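PDB 4U10: poly-beta-1,6-N-acetyl-D-glucosamine N-deacetylase from Aggregatibacter actinomycetemcomitans, which probably hydrolyses acetyl groups from the amines of poly-beta-1,6-N-acetyl-D-glucosamine, through the zinc-binding polysaccharide deacetylase domain, the part present in this chain. Local coordinates for residues K202-F213 against S224-Q234. Residues are numbered along the deposited sequence; the frame is centred on the assembly and turned at random.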
# COMPACT_ATOMS: atom_id res chain seq x y z
N LYS A 202 3.92 11.95 10.17
CA LYS A 202 4.76 11.54 9.01
C LYS A 202 4.56 10.07 8.78
O LYS A 202 4.58 9.28 9.74
CB LYS A 202 6.27 11.71 9.29
CG LYS A 202 6.87 13.08 9.14
CD LYS A 202 8.34 13.03 9.59
CE LYS A 202 9.18 14.07 8.88
NZ LYS A 202 9.11 13.96 7.38
N PRO A 203 4.36 9.65 7.51
CA PRO A 203 4.28 8.23 7.38
C PRO A 203 5.57 7.52 7.82
O PRO A 203 6.67 8.04 7.62
CB PRO A 203 4.10 8.03 5.84
CG PRO A 203 4.73 9.27 5.23
CD PRO A 203 4.45 10.35 6.23
N ARG A 204 5.46 6.28 8.29
CA ARG A 204 6.63 5.53 8.70
C ARG A 204 6.74 4.18 8.00
O ARG A 204 7.51 3.30 8.38
CB ARG A 204 6.63 5.38 10.22
CG ARG A 204 5.33 4.90 10.76
CD ARG A 204 5.30 4.86 12.31
NE ARG A 204 3.99 4.35 12.71
CZ ARG A 204 3.56 4.22 13.95
NH1 ARG A 204 4.35 4.58 14.95
NH2 ARG A 204 2.34 3.71 14.17
N ILE A 205 6.01 4.05 6.91
CA ILE A 205 6.08 2.90 6.05
C ILE A 205 6.07 3.44 4.63
O ILE A 205 5.30 4.30 4.31
CB ILE A 205 4.83 1.98 6.23
CG1 ILE A 205 4.66 1.46 7.65
CG2 ILE A 205 4.79 0.78 5.27
CD1 ILE A 205 3.23 1.00 7.92
N MSE A 206 6.91 2.86 3.80
CA MSE A 206 6.79 2.99 2.32
C MSE A 206 6.23 1.73 1.78
O MSE A 206 6.79 0.62 1.99
CB MSE A 206 8.11 3.42 1.72
CG MSE A 206 8.21 3.20 0.19
SE MSE A 206 6.94 4.43 -0.66
CE MSE A 206 7.98 6.02 -0.56
N VAL A 207 5.13 1.84 1.02
CA VAL A 207 4.66 0.69 0.30
C VAL A 207 4.99 0.82 -1.16
O VAL A 207 4.58 1.79 -1.83
CB VAL A 207 3.13 0.50 0.49
CG1 VAL A 207 2.68 -0.78 -0.21
CG2 VAL A 207 2.73 0.48 1.98
N TRP A 208 5.66 -0.19 -1.73
CA TRP A 208 6.20 -0.04 -3.10
C TRP A 208 5.10 -0.27 -4.09
O TRP A 208 4.36 -1.29 -3.96
CB TRP A 208 7.30 -1.08 -3.34
CG TRP A 208 8.43 -0.98 -2.36
CD1 TRP A 208 8.85 -1.96 -1.52
CD2 TRP A 208 9.30 0.14 -2.15
NE1 TRP A 208 9.91 -1.50 -0.78
CE2 TRP A 208 10.20 -0.22 -1.14
CE3 TRP A 208 9.38 1.44 -2.69
CZ2 TRP A 208 11.16 0.65 -0.67
CZ3 TRP A 208 10.32 2.26 -2.23
CH2 TRP A 208 11.21 1.88 -1.23
N PRO A 209 4.93 0.64 -5.07
CA PRO A 209 4.05 0.33 -6.21
C PRO A 209 4.43 -0.98 -6.86
O PRO A 209 5.61 -1.21 -7.16
CB PRO A 209 4.37 1.50 -7.19
CG PRO A 209 4.54 2.65 -6.24
CD PRO A 209 5.48 2.00 -5.23
N TYR A 210 3.42 -1.83 -7.08
CA TYR A 210 3.57 -3.11 -7.79
C TYR A 210 4.51 -4.03 -7.05
O TYR A 210 4.99 -4.98 -7.62
CB TYR A 210 4.11 -2.84 -9.22
CG TYR A 210 3.52 -1.60 -9.96
CD1 TYR A 210 2.22 -1.53 -10.33
CD2 TYR A 210 4.33 -0.52 -10.30
CE1 TYR A 210 1.70 -0.41 -10.98
CE2 TYR A 210 3.85 0.59 -10.98
CZ TYR A 210 2.52 0.63 -11.32
OH TYR A 210 2.04 1.74 -12.01
N GLY A 211 4.85 -3.77 -5.79
CA GLY A 211 5.74 -4.70 -5.09
C GLY A 211 7.23 -4.50 -5.43
O GLY A 211 8.06 -5.21 -4.91
N GLN A 212 7.58 -3.54 -6.31
CA GLN A 212 8.91 -3.49 -6.83
C GLN A 212 9.75 -2.37 -6.20
O GLN A 212 9.35 -1.21 -6.15
CB GLN A 212 8.91 -3.32 -8.36
CG GLN A 212 8.17 -4.46 -9.09
CD GLN A 212 8.79 -5.84 -8.77
OE1 GLN A 212 8.05 -6.83 -8.50
NE2 GLN A 212 10.13 -5.89 -8.73
N PHE A 213 10.98 -2.73 -5.88
CA PHE A 213 11.91 -1.84 -5.18
C PHE A 213 13.34 -2.25 -5.44
O PHE A 213 13.60 -3.24 -6.10
CB PHE A 213 11.58 -1.86 -3.68
CG PHE A 213 11.93 -3.13 -2.97
CD1 PHE A 213 11.08 -4.22 -2.99
CD2 PHE A 213 13.10 -3.22 -2.24
CE1 PHE A 213 11.45 -5.40 -2.36
CE2 PHE A 213 13.46 -4.38 -1.59
CZ PHE A 213 12.63 -5.48 -1.66
N SER A 224 13.61 9.78 4.37
CA SER A 224 12.41 10.54 4.77
C SER A 224 11.62 9.87 5.88
O SER A 224 10.48 10.25 6.14
CB SER A 224 11.53 10.85 3.56
OG SER A 224 12.17 11.85 2.79
N GLY A 225 12.23 8.92 6.57
CA GLY A 225 11.64 8.31 7.75
C GLY A 225 10.91 7.02 7.52
O GLY A 225 10.13 6.61 8.36
N MSE A 226 11.13 6.37 6.37
CA MSE A 226 10.43 5.14 6.07
C MSE A 226 11.45 4.06 5.88
O MSE A 226 11.88 3.74 4.72
CB MSE A 226 9.55 5.41 4.86
CG MSE A 226 8.64 6.59 5.17
SE MSE A 226 7.57 6.96 3.56
CE MSE A 226 8.35 8.44 2.73
N THR A 227 11.86 3.49 7.02
CA THR A 227 12.81 2.39 7.07
C THR A 227 12.07 1.06 6.95
O THR A 227 12.60 0.11 6.43
CB THR A 227 13.65 2.46 8.39
OG1 THR A 227 14.52 3.57 8.29
CG2 THR A 227 14.50 1.26 8.56
N HIS A 228 10.83 1.02 7.44
CA HIS A 228 9.92 -0.09 7.14
C HIS A 228 9.31 0.05 5.75
O HIS A 228 8.70 1.06 5.41
CB HIS A 228 8.85 -0.21 8.21
CG HIS A 228 9.41 -0.49 9.56
ND1 HIS A 228 9.82 -1.75 9.94
CD2 HIS A 228 9.66 0.32 10.60
CE1 HIS A 228 10.34 -1.68 11.16
NE2 HIS A 228 10.23 -0.43 11.58
N HIS A 229 9.46 -0.97 4.95
CA HIS A 229 8.91 -0.97 3.60
C HIS A 229 8.14 -2.24 3.31
O HIS A 229 8.57 -3.36 3.63
CB HIS A 229 10.02 -0.61 2.58
CG HIS A 229 11.17 -1.55 2.55
ND1 HIS A 229 11.24 -2.61 1.68
CD2 HIS A 229 12.33 -1.56 3.25
CE1 HIS A 229 12.39 -3.25 1.84
NE2 HIS A 229 13.05 -2.65 2.81
N PHE A 230 7.01 -2.10 2.64
CA PHE A 230 6.14 -3.23 2.30
C PHE A 230 6.35 -3.63 0.83
O PHE A 230 5.99 -2.88 -0.08
CB PHE A 230 4.67 -2.83 2.48
CG PHE A 230 4.15 -2.79 3.93
CD1 PHE A 230 4.97 -2.79 5.04
CD2 PHE A 230 2.76 -2.67 4.14
CE1 PHE A 230 4.40 -2.70 6.35
CE2 PHE A 230 2.22 -2.63 5.40
CZ PHE A 230 3.04 -2.65 6.48
N ALA A 231 6.82 -4.87 0.62
CA ALA A 231 6.92 -5.48 -0.73
C ALA A 231 5.76 -6.48 -0.97
O ALA A 231 4.70 -6.37 -0.35
CB ALA A 231 8.32 -6.11 -0.89
N LEU A 232 5.88 -7.43 -1.89
CA LEU A 232 4.88 -8.46 -2.00
C LEU A 232 5.52 -9.78 -1.53
O LEU A 232 6.23 -9.79 -0.50
CB LEU A 232 4.30 -8.51 -3.42
CG LEU A 232 3.42 -7.31 -3.78
CD1 LEU A 232 2.94 -7.37 -5.23
CD2 LEU A 232 2.24 -7.33 -2.84
N GLY A 233 5.29 -10.85 -2.28
CA GLY A 233 5.57 -12.23 -1.85
C GLY A 233 7.01 -12.71 -1.98
O GLY A 233 7.27 -13.89 -1.85
N GLN A 234 7.92 -11.79 -2.21
CA GLN A 234 9.35 -12.06 -2.22
C GLN A 234 9.98 -12.32 -0.82
O GLN A 234 11.23 -12.46 -0.67
CB GLN A 234 10.06 -10.90 -2.97
CG GLN A 234 9.68 -9.45 -2.62
CD GLN A 234 8.70 -8.79 -3.61
OE1 GLN A 234 7.52 -9.13 -3.61
NE2 GLN A 234 9.18 -7.85 -4.42
O HOH W 1 7.86 10.01 6.46
O HOH W 2 10.09 3.47 9.18
O HOH W 3 4.55 -3.42 -2.35
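His229 meets the Trp208 indole at its edge, in the ring plane, with His229 ND1 3.0 Å from Trp208 NE1. The two rings meet rim to rim, their planes 57° apart. Met206 CG lies on one face of the indole and Phe213 CB on the other, both toward the rim. The Phe213 ring has His229 ND1 over one face, but these two rings meet obliquely, neither stacked nor edge-to-face, with Phe213 CE2 and His229 CE1 closest at 3.8 Å. Phe213 CE1 touches Ala231 CB at 3.5 Å. Tyr244 of the next strand meets both Phe213 and His229, extending this aromatic cluster.

The opposite side of the sheet carries Phe230. Ile205 CG2 sits over one face of its ring, 3.7 Å from the centroid, in a CH-pi contact. Chi1 of -59° puts Ile205 CG1 beside the backbone N and CG2 anti to it, turning this methyl to the ring. Val207 CG2 packs against the same ring obliquely.

Between the two layers run parallel strands 205-207 and 228-230, joined through helix 215-222 as a beta-alpha-beta unit. Met206 N donates to His228 O (3.0 Å). Phe230 N donates to Met206 O (2.8 Å). Trp208 N gives Phe230 O a nearly straight bond, 177° at the hydrogen. A water also donates to Phe230 O and to Trp208 O, so Phe230 O takes two bonds. Nearer the start of the strands, selenomethionine Met226 lays its SE against Ile205 O (3.6 Å) and Pro203 CG.

Beyond the strands, Gln234 NE2 makes a weak bond to Gly211 O.

The Val207 side chain lies close to that of Asp74, a ligand of one zinc. Val207 O accepts a hydrogen bond from ND1 of His144, at another zinc, and so probably helps set that imidazole's orientation.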